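Uncharacterized protein (Streptococcus mutans, PDB 3L7Y) is of unknown function but belongs to the haloacid dehalogenase-like hydrolases, binds magnesium and is probably a metal-dependent phosphatase. Local coordinates at residues 41-44 / 45-49; 284-287 / 288-291; 80-83 / 84-88; 240-243 / 244-248. All coordinates share one frame; numbering follows the deposited sequence.

Contact 1: 41-44 / 45-49. With MG (magnesium ion), chain B.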
loop_
_atom_site.group_PDB
_atom_site.type_symbol
_atom_site.label_atom_id
_atom_site.label_comp_id
_atom_site.label_asym_id
_atom_site.label_seq_id
_atom_site.Cartn_x
_atom_site.Cartn_y
_atom_site.Cartn_z
ATOM N N ALA A 41 -0.047 10.218 7.892
ATOM C CA ALA A 41 -0.260 9.052 7.044
ATOM C C ALA A 41 0.958 8.174 7.102
ATOM O O ALA A 41 2.072 8.650 6.959
ATOM C CB ALA A 41 -0.524 9.491 5.593
ATOM N N THR A 42 0.766 6.885 7.315
ATOM C CA THR A 42 1.922 6.010 7.350
ATOM C C THR A 42 1.784 4.743 6.530
ATOM O O THR A 42 0.745 4.066 6.538
ATOM C CB THR A 42 2.270 5.598 8.777
ATOM O OG1 THR A 42 3.510 4.885 8.770
ATOM C CG2 THR A 42 1.182 4.698 9.342
ATOM N N ASP A 43 2.862 4.409 5.840
ATOM C CA ASP A 43 2.998 3.081 5.276
ATOM C C ASP A 43 3.032 2.061 6.425
ATOM O O ASP A 43 3.300 2.434 7.575
ATOM C CB ASP A 43 4.277 3.014 4.465
ATOM C CG ASP A 43 4.500 1.663 3.868
ATOM O OD1 ASP A 43 3.495 0.999 3.524
ATOM O OD2 ASP A 43 5.672 1.264 3.766
ATOM N N MET A 44 2.763 0.786 6.125
ATOM C CA MET A 44 2.738 -0.262 7.153
ATOM C C MET A 44 3.996 -1.137 7.196
ATOM O O MET A 44 4.879 -0.937 8.038
ATOM C CB MET A 44 1.483 -1.132 6.997
ATOM C CG MET A 44 0.220 -0.429 7.439
ATOM S SD MET A 44 0.240 -0.135 9.213
ATOM C CE MET A 44 -0.034 -1.804 9.817
ATOM N N ASP A 45 4.067 -2.107 6.285
ATOM C CA ASP A 45 5.226 -2.986 6.170
ATOM C C ASP A 45 6.508 -2.185 5.944
ATOM O O ASP A 45 6.587 -1.434 4.989
ATOM C CB ASP A 45 5.036 -3.958 5.000
ATOM C CG ASP A 45 3.798 -4.844 5.166
ATOM O OD1 ASP A 45 3.604 -5.420 6.258
ATOM O OD2 ASP A 45 3.011 -4.952 4.206
ATOM N N GLY A 46 7.501 -2.356 6.818
ATOM C CA GLY A 46 8.796 -1.704 6.660
ATOM C C GLY A 46 8.850 -0.294 7.222
ATOM O O GLY A 46 9.894 0.351 7.189
ATOM N N THR A 47 7.717 0.174 7.740
ATOM C CA THR A 47 7.564 1.542 8.201
ATOM C C THR A 47 6.908 1.563 9.588
ATOM O O THR A 47 7.615 1.557 10.595
ATOM C CB THR A 47 6.750 2.389 7.195
ATOM O OG1 THR A 47 7.381 2.338 5.906
ATOM C CG2 THR A 47 6.677 3.851 7.655
ATOM N N PHE A 48 5.576 1.580 9.647
ATOM C CA PHE A 48 4.867 1.500 10.931
ATOM C C PHE A 48 5.194 0.167 11.591
ATOM O O PHE A 48 5.444 0.105 12.795
ATOM C CB PHE A 48 3.351 1.645 10.727
ATOM C CG PHE A 48 2.542 1.720 12.015
ATOM C CD1 PHE A 48 2.392 2.925 12.694
ATOM C CD2 PHE A 48 1.883 0.599 12.505
ATOM C CE1 PHE A 48 1.623 3.003 13.871
ATOM C CE2 PHE A 48 1.103 0.660 13.670
ATOM C CZ PHE A 48 0.982 1.874 14.363
ATOM N N LEU A 49 5.200 -0.901 10.795
ATOM C CA LEU A 49 5.472 -2.240 11.315
ATOM C C LEU A 49 6.966 -2.509 11.405
ATOM O O LEU A 49 7.741 -2.105 10.528
ATOM C CB LEU A 49 4.800 -3.302 10.444
ATOM C CG LEU A 49 3.275 -3.198 10.366
ATOM C CD1 LEU A 49 2.704 -4.258 9.425
ATOM C CD2 LEU A 49 2.665 -3.302 11.783
HETATM MG MG MG B . 6.744 -0.695 2.777
HETATM O O HOH W 1 4.537 -1.962 2.410
HETATM O O HOH W 2 7.147 -1.949 0.662
HETATM O O HOH W 3 5.950 0.704 0.914
HETATM O O HOH W 4 8.733 -2.170 2.709
#

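Contact 2: 284-287 / 288-291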
loop_
_atom_site.group_PDB
_atom_site.type_symbol
_atom_site.label_atom_id
_atom_site.label_comp_id
_atom_site.label_asym_id
_atom_site.label_seq_id
_atom_site.Cartn_x
_atom_site.Cartn_y
_atom_site.Cartn_z
ATOM N N ALA A 284 13.548 9.442 9.464
ATOM C CA ALA A 284 13.176 8.896 10.765
ATOM C C ALA A 284 14.166 7.805 11.179
ATOM O O ALA A 284 14.984 7.368 10.371
ATOM C CB ALA A 284 11.757 8.328 10.709
ATOM N N LYS A 285 14.085 7.347 12.423
ATOM C CA LYS A 285 14.771 6.105 12.778
ATOM C C LYS A 285 14.190 4.949 11.982
ATOM O O LYS A 285 13.285 5.144 11.184
ATOM C CB LYS A 285 14.691 5.815 14.275
ATOM C CG LYS A 285 15.846 6.422 15.028
ATOM C CD LYS A 285 15.572 7.854 15.387
ATOM C CE LYS A 285 15.305 7.957 16.872
ATOM N NZ LYS A 285 14.665 6.706 17.325
ATOM N N SER A 286 14.716 3.749 12.189
ATOM C CA SER A 286 14.262 2.588 11.422
ATOM C C SER A 286 12.930 2.089 11.962
ATOM O O SER A 286 12.530 2.448 13.062
ATOM C CB SER A 286 15.278 1.461 11.528
ATOM O OG SER A 286 15.178 0.840 12.798
ATOM N N ASN A 287 12.251 1.246 11.190
ATOM C CA ASN A 287 11.002 0.673 11.649
ATOM C C ASN A 287 11.221 -0.244 12.845
ATOM O O ASN A 287 10.276 -0.589 13.535
ATOM C CB ASN A 287 10.297 -0.082 10.517
ATOM C CG ASN A 287 11.078 -1.298 10.041
ATOM O OD1 ASN A 287 10.506 -2.377 9.816
ATOM N ND2 ASN A 287 12.384 -1.129 9.868
ATOM N N ASP A 288 12.469 -0.645 13.086
ATOM C CA ASP A 288 12.763 -1.492 14.239
ATOM C C ASP A 288 13.157 -0.656 15.454
ATOM O O ASP A 288 13.490 -1.192 16.508
ATOM C CB ASP A 288 13.844 -2.521 13.911
ATOM C CG ASP A 288 13.307 -3.698 13.113
ATOM O OD1 ASP A 288 12.112 -4.020 13.264
ATOM O OD2 ASP A 288 14.076 -4.298 12.334
ATOM N N GLU A 289 13.127 0.662 15.302
ATOM C CA GLU A 289 13.263 1.535 16.455
ATOM C C GLU A 289 12.059 2.449 16.597
ATOM O O GLU A 289 12.190 3.602 17.012
ATOM C CB GLU A 289 14.531 2.376 16.369
ATOM C CG GLU A 289 15.778 1.581 16.074
ATOM C CD GLU A 289 17.017 2.443 16.127
ATOM O OE1 GLU A 289 17.051 3.376 16.955
ATOM O OE2 GLU A 289 17.954 2.193 15.342
ATOM N N SER A 290 10.883 1.938 16.243
ATOM C CA SER A 290 9.663 2.723 16.393
ATOM C C SER A 290 9.807 4.116 15.780
ATOM O O SER A 290 9.397 5.119 16.376
ATOM C CB SER A 290 9.280 2.835 17.871
ATOM O OG SER A 290 8.693 1.627 18.320
ATOM N N GLY A 291 10.380 4.166 14.580
ATOM C CA GLY A 291 10.698 5.431 13.943
ATOM C C GLY A 291 9.496 6.335 13.751
ATOM O O GLY A 291 9.602 7.559 13.853
HETATM O O HOH W 5 12.181 8.415 14.271
#

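Contact 3: 80-83 / 84-88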
loop_
_atom_site.group_PDB
_atom_site.type_symbol
_atom_site.label_atom_id
_atom_site.label_comp_id
_atom_site.label_asym_id
_atom_site.label_seq_id
_atom_site.Cartn_x
_atom_site.Cartn_y
_atom_site.Cartn_z
ATOM N N ASN A 80 -1.444 -3.282 0.869
ATOM C CA ASN A 80 -2.261 -4.426 1.310
ATOM C C ASN A 80 -3.752 -4.125 1.271
ATOM O O ASN A 80 -4.159 -2.952 1.273
ATOM C CB ASN A 80 -1.873 -4.867 2.732
ATOM C CG ASN A 80 -0.389 -5.169 2.864
ATOM O OD1 ASN A 80 0.278 -5.522 1.890
ATOM N ND2 ASN A 80 0.133 -5.022 4.064
ATOM N N PRO A 81 -4.578 -5.183 1.236
ATOM C CA PRO A 81 -6.021 -4.959 1.196
ATOM C C PRO A 81 -6.506 -4.434 2.529
ATOM O O PRO A 81 -5.901 -4.706 3.572
ATOM C CB PRO A 81 -6.590 -6.368 0.931
ATOM C CG PRO A 81 -5.439 -7.131 0.310
ATOM C CD PRO A 81 -4.240 -6.606 1.075
ATOM N N TYR A 82 -7.595 -3.684 2.492
ATOM C CA TYR A 82 -8.178 -3.122 3.697
ATOM C C TYR A 82 -8.438 -4.192 4.756
ATOM O O TYR A 82 -8.133 -3.996 5.931
ATOM C CB TYR A 82 -9.469 -2.384 3.351
ATOM C CG TYR A 82 -10.408 -2.203 4.518
ATOM C CD1 TYR A 82 -11.615 -2.889 4.575
ATOM C CD2 TYR A 82 -10.085 -1.344 5.570
ATOM C CE1 TYR A 82 -12.483 -2.721 5.652
ATOM C CE2 TYR A 82 -10.934 -1.163 6.644
ATOM C CZ TYR A 82 -12.135 -1.854 6.683
ATOM O OH TYR A 82 -12.978 -1.673 7.751
ATOM N N ARG A 83 -8.983 -5.334 4.347
ATOM C CA ARG A 83 -9.333 -6.386 5.262
ATOM C C ARG A 83 -8.124 -6.838 6.042
ATOM O O ARG A 83 -8.245 -7.211 7.160
ATOM C CB ARG A 83 -9.977 -7.596 4.567
ATOM C CG ARG A 83 -11.412 -7.396 4.182
ATOM C CD ARG A 83 -11.999 -8.635 3.390
ATOM N NE ARG A 83 -13.117 -8.174 2.618
ATOM C CZ ARG A 83 -14.199 -7.712 3.192
ATOM N NH1 ARG A 83 -14.263 -7.697 4.491
ATOM N NH2 ARG A 83 -15.213 -7.267 2.492
ATOM N N GLN A 84 -6.959 -6.785 5.439
ATOM C CA GLN A 84 -5.744 -7.213 6.117
ATOM C C GLN A 84 -5.218 -6.082 7.008
ATOM O O GLN A 84 -4.629 -6.337 8.056
ATOM C CB GLN A 84 -4.687 -7.687 5.110
ATOM C CG GLN A 84 -3.383 -8.176 5.743
ATOM C CD GLN A 84 -2.362 -7.055 5.975
ATOM O OE1 GLN A 84 -2.713 -5.875 6.062
ATOM N NE2 GLN A 84 -1.090 -7.429 6.073
ATOM N N LEU A 85 -5.445 -4.832 6.604
ATOM C CA LEU A 85 -4.947 -3.702 7.393
ATOM C C LEU A 85 -5.695 -3.502 8.704
ATOM O O LEU A 85 -5.117 -3.044 9.693
ATOM C CB LEU A 85 -4.986 -2.407 6.589
ATOM C CG LEU A 85 -4.040 -2.366 5.396
ATOM C CD1 LEU A 85 -4.443 -1.257 4.454
ATOM C CD2 LEU A 85 -2.609 -2.206 5.872
ATOM N N ARG A 86 -6.985 -3.828 8.726
ATOM C CA ARG A 86 -7.770 -3.524 9.912
ATOM C C ARG A 86 -7.364 -4.454 11.048
ATOM O O ARG A 86 -7.477 -4.093 12.219
ATOM C CB ARG A 86 -9.269 -3.654 9.640
ATOM C CG ARG A 86 -9.687 -5.073 9.355
ATOM C CD ARG A 86 -11.026 -5.394 9.973
ATOM N NE ARG A 86 -12.149 -4.846 9.226
ATOM C CZ ARG A 86 -12.739 -5.461 8.203
ATOM N NH1 ARG A 86 -12.298 -6.642 7.784
ATOM N NH2 ARG A 86 -13.769 -4.891 7.593
ATOM N N GLU A 87 -6.890 -5.648 10.700
ATOM C CA GLU A 87 -6.531 -6.651 11.707
ATOM C C GLU A 87 -5.418 -6.135 12.620
ATOM O O GLU A 87 -5.267 -6.596 13.753
ATOM C CB GLU A 87 -6.064 -7.950 11.045
ATOM C CG GLU A 87 -7.163 -8.807 10.435
ATOM C CD GLU A 87 -6.611 -10.100 9.855
ATOM O OE1 GLU A 87 -7.296 -11.129 9.934
ATOM O OE2 GLU A 87 -5.480 -10.089 9.333
ATOM N N HIS A 88 -4.629 -5.186 12.120
ATOM C CA HIS A 88 -3.523 -4.631 12.901
ATOM C C HIS A 88 -4.036 -3.684 13.993
ATOM O O HIS A 88 -3.323 -3.362 14.941
ATOM C CB HIS A 88 -2.535 -3.877 11.992
ATOM C CG HIS A 88 -1.747 -4.758 11.072
ATOM N ND1 HIS A 88 -0.680 -5.518 11.501
ATOM C CD2 HIS A 88 -1.849 -4.973 9.739
ATOM C CE1 HIS A 88 -0.169 -6.175 10.478
ATOM N NE2 HIS A 88 -0.861 -5.863 9.396
#

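Contact 4: 240-243 / 244-248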
loop_
_atom_site.group_PDB
_atom_site.type_symbol
_atom_site.label_atom_id
_atom_site.label_comp_id
_atom_site.label_asym_id
_atom_site.label_seq_id
_atom_site.Cartn_x
_atom_site.Cartn_y
_atom_site.Cartn_z
ATOM N N TRP A 240 -11.107 16.817 3.435
ATOM C CA TRP A 240 -11.066 17.418 4.768
ATOM C C TRP A 240 -10.685 18.896 4.707
ATOM O O TRP A 240 -10.482 19.540 5.731
ATOM C CB TRP A 240 -10.096 16.669 5.684
ATOM C CG TRP A 240 -10.467 15.243 5.898
ATOM C CD1 TRP A 240 -11.730 14.733 6.015
ATOM C CD2 TRP A 240 -9.570 14.136 6.049
ATOM N NE1 TRP A 240 -11.671 13.377 6.220
ATOM C CE2 TRP A 240 -10.359 12.986 6.252
ATOM C CE3 TRP A 240 -8.177 14.008 6.044
ATOM C CZ2 TRP A 240 -9.804 11.724 6.434
ATOM C CZ3 TRP A 240 -7.628 12.756 6.221
ATOM C CH2 TRP A 240 -8.444 11.625 6.412
ATOM N N ASN A 241 -10.590 19.420 3.495
ATOM C CA ASN A 241 -10.222 20.808 3.280
ATOM C C ASN A 241 -8.908 21.197 3.945
ATOM O O ASN A 241 -8.840 22.203 4.661
ATOM C CB ASN A 241 -11.329 21.731 3.761
ATOM C CG ASN A 241 -11.456 22.954 2.903
ATOM O OD1 ASN A 241 -11.624 22.849 1.693
ATOM N ND2 ASN A 241 -11.369 24.128 3.517
ATOM N N PHE A 242 -7.876 20.387 3.723
ATOM C CA PHE A 242 -6.526 20.739 4.142
ATOM C C PHE A 242 -5.629 20.789 2.922
ATOM O O PHE A 242 -6.048 20.453 1.800
ATOM C CB PHE A 242 -5.938 19.719 5.124
ATOM C CG PHE A 242 -6.754 19.518 6.363
ATOM C CD1 PHE A 242 -7.189 20.594 7.109
ATOM C CD2 PHE A 242 -7.068 18.237 6.795
ATOM C CE1 PHE A 242 -7.945 20.398 8.255
ATOM C CE2 PHE A 242 -7.822 18.030 7.937
ATOM C CZ PHE A 242 -8.262 19.112 8.671
ATOM N N THR A 243 -4.385 21.201 3.139
ATOM C CA THR A 243 -3.402 21.145 2.071
ATOM C C THR A 243 -2.245 20.253 2.477
ATOM O O THR A 243 -2.157 19.801 3.627
ATOM C CB THR A 243 -2.840 22.532 1.709
ATOM O OG1 THR A 243 -1.897 22.949 2.706
ATOM C CG2 THR A 243 -3.951 23.543 1.587
ATOM N N SER A 244 -1.352 20.023 1.523
ATOM C CA SER A 244 -0.189 19.181 1.738
ATOM C C SER A 244 0.744 19.802 2.765
ATOM O O SER A 244 1.657 19.143 3.254
ATOM C CB SER A 244 0.542 18.957 0.419
ATOM O OG SER A 244 0.978 20.195 -0.102
ATOM N N ASP A 245 0.519 21.072 3.097
ATOM C CA ASP A 245 1.328 21.721 4.124
ATOM C C ASP A 245 1.020 21.173 5.515
ATOM O O ASP A 245 1.826 21.322 6.439
ATOM C CB ASP A 245 1.151 23.240 4.096
ATOM C CG ASP A 245 1.826 23.886 2.898
ATOM O OD1 ASP A 245 2.719 23.258 2.281
ATOM O OD2 ASP A 245 1.455 25.031 2.573
ATOM N N HIS A 246 -0.144 20.539 5.657
ATOM C CA HIS A 246 -0.563 19.956 6.930
ATOM C C HIS A 246 -0.332 18.451 6.961
ATOM O O HIS A 246 -0.690 17.771 7.930
ATOM C CB HIS A 246 -2.055 20.209 7.164
ATOM C CG HIS A 246 -2.508 21.575 6.755
ATOM N ND1 HIS A 246 -3.343 21.792 5.678
ATOM C CD2 HIS A 246 -2.242 22.796 7.277
ATOM C CE1 HIS A 246 -3.576 23.087 5.559
ATOM N NE2 HIS A 246 -2.920 23.717 6.517
ATOM N N LEU A 247 0.229 17.920 5.888
ATOM C CA LEU A 247 0.431 16.477 5.792
ATOM C C LEU A 247 1.794 16.035 6.334
ATOM O O LEU A 247 2.836 16.563 5.942
ATOM C CB LEU A 247 0.220 15.998 4.347
ATOM C CG LEU A 247 0.362 14.490 4.126
ATOM C CD1 LEU A 247 -0.622 13.715 5.006
ATOM C CD2 LEU A 247 0.142 14.133 2.668
ATOM N N MET A 248 1.770 15.097 7.272
ATOM C CA MET A 248 2.966 14.379 7.672
ATOM C C MET A 248 2.796 12.935 7.202
ATOM O O MET A 248 1.728 12.356 7.388
ATOM C CB MET A 248 3.140 14.433 9.193
ATOM C CG MET A 248 4.213 13.500 9.749
ATOM S SD MET A 248 4.201 13.442 11.565
ATOM C CE MET A 248 5.015 15.000 11.918
#

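Contact 1: 41-44 / 45-49
D43 to L49 wind into one compact helical turn with a wide pi-type step straight after strand 39-42, and the carbonyls of D43 and M44 tie it together. M44 O takes two backbone donors, T47 N at 3.1 Å and L49 N at 2.8 Å, from opposite faces of its plane. D43 O is also shared: F48 N reaches it from above the carbonyl plane, and the hydroxyl of T42 bonds to it on a lone pair.

OD2 of D43 binds the magnesium ion at 2.4 Å; the side chain gets there with CG pointing away from the backbone N (chi1 179°). T47 OG1 donates to the same OD2 at 2.9 Å, on its anti side and 30° out of the carboxylate plane. D45 binds the magnesium through its backbone O, 2.3 Å from the metal. D252 and four waters add further ligands.

The M44 and F48 side chains lie side by side, pointing the same way. M44, bent at chi2 and chi3, brings SD 3.8 Å from F48 CD2, an oblique Met-aromatic contact. Its CE meets L49 CG at 3.6 Å.

DMDGT is the family's first signature motif. Metal and T47 hold D43 OD2 and K229 pairs with OD1, which probably limits rotation of the carboxylate.

Contact 2: 284-287 / 288-291
S286 O receives two backbone donors from the following residues, in the loop that joins strand 282-283 to helix 291-301. E289 N comes at 2.9 Å, from well above the carbonyl plane, and closes a type I beta turn over N287 and D288. G291 N, at 3.1 Å, adds a weak bond just where the helix starts.

Side chain to backbone, S286 OG accepts a weak bond from D288 N at 3.1 Å, as in an ST turn. The hydroxyl sits between the backbone N and the carbonyl carbon (chi1 76°), which turns it back over the loop. The carboxylate of D288 is held from outside the turn, where OD1 accepts from S51 N. N287 N bonds to N271 OD1, and the N287 side chain lies about 8 Å from the magnesium.

One water links the two ends of the loop. Water 5 accepts from K285 N at 2.9 Å and donates to G291 O at 2.7 Å.

Van der Waals contacts of carbon with oxygen are few. E289 CG lies 3.4 Å from S286 OG. G291 CA approaches K285 O, where the missing side chain lets the two backbone lines run close.

Among the charges, K285 NZ and E289 OE1 are 4.1 Å apart, beyond a salt bridge. K285 also has a long, weak ion pair with D294.

The one sound turn bond, two weak bonds and the water bridge probably hold the loop, while the lysine-glutamate pair probably adds a mild attraction.

Contact 3: 80-83 / 84-88
N80 to H88 begin the crossover of a beta-alpha-beta unit, with the short helix 82-86 joining the parallel strands 73-77 and 97-100. P81 is the N-cap residue.

The backbone bonds shape the first turn. P81 O takes L85 N at 3.1 Å and also Q84 N. Y82 O takes R86 N at 3.0 Å and, weakly, L85 N.

Two amides meet without bonding. N80 ND2 and Q84 NE2 are both donors, 3.4 Å apart, and the amide planes stand 71° to each other. N80 ND2 instead bonds to D45 OD2, so the start of the helix borders the metal site. Q84 bends at chi2 (-88°), which brings its amide back across that of N80.

L85 packs CD1 on N80 O at 3.6 Å; its CD2 is 4.2 Å from N80 CB. The same side chain touches M44.

Charged and aromatic groups form a third set. R83 and R86 run side by side, with R83 NH1 in the plane of the R86 guanidinium at its edge, 4.0 Å from R86 NH1. These like charges should repel mildly; R83 NE is held by E144 O. The Y82 ring meets F98 edge-to-face. The Y82 ring and the R86 guanidinium are turned 68° apart, and Y82 CE1 sits over one guanidinium face, 3.2 Å from R86 NH2.

Contact 4: 240-243 / 244-248
The loop between helix 229-239 and strand 247-251 turns at T243 to H246, a type I beta turn that leads the chain into the central sheet. H246 N bonds to T243 O at 3.0 Å, with the N lying above the carbonyl plane.

T243 also serves the turn with its side chain. A chi1 of 76° tucks OG1 in toward the turn, and there it accepts from D245 N at 3.1 Å. This is an ST turn nested in the beta turn. D245 CB packs against the same hydroxyl at 3.4 Å.

The H246 imidazole turns an edge to the start of the turn. T243 N donates to its ND1 at 2.8 Å, nearly straight at 164° and close to the ring plane. ND1 therefore acts as an acceptor, which is consistent with a neutral ring protonated at NE2.

F242 lies next to this histidine. Its CB is 3.4 Å from H246 ND1. The rings make an offset edge-to-face pair, the edge of F242 toward the face of H246, with centroids 5.8 Å apart. F242 also touches V39 and L237, between strand and helix.

Backbone, hydroxyl and imidazole bonds together close the reversal. This turn is one of the helix-to-strand links of the Rossmann-like alpha/beta fold found in haloacid dehalogenase-like hydrolases.

How the contacts relate
Along the chain the order is contact 1, 3, 4, then 2. Contact 1 is central and touches all three others. Its strand 39-42 neighbours 247-251, where contact 4 feeds in, and A41 N lies 2.8 Å from M248 O. Strand 73-77 flanks it on the other side and leads to contact 3, where H88 CG lies 3.6 Å from M44 CE. Contact 2 packs N287 against T47, its centre about 10 Å from that of contact 1. Contacts 2, 3 and 4 do not touch one another. Contacts 2 and 3 border the magnesium site: the side chains of N287 and N80 each lie about 8 Å from the metal. Contact 4, centred about 19 Å from contact 1, lies at the other end of the sheet strands.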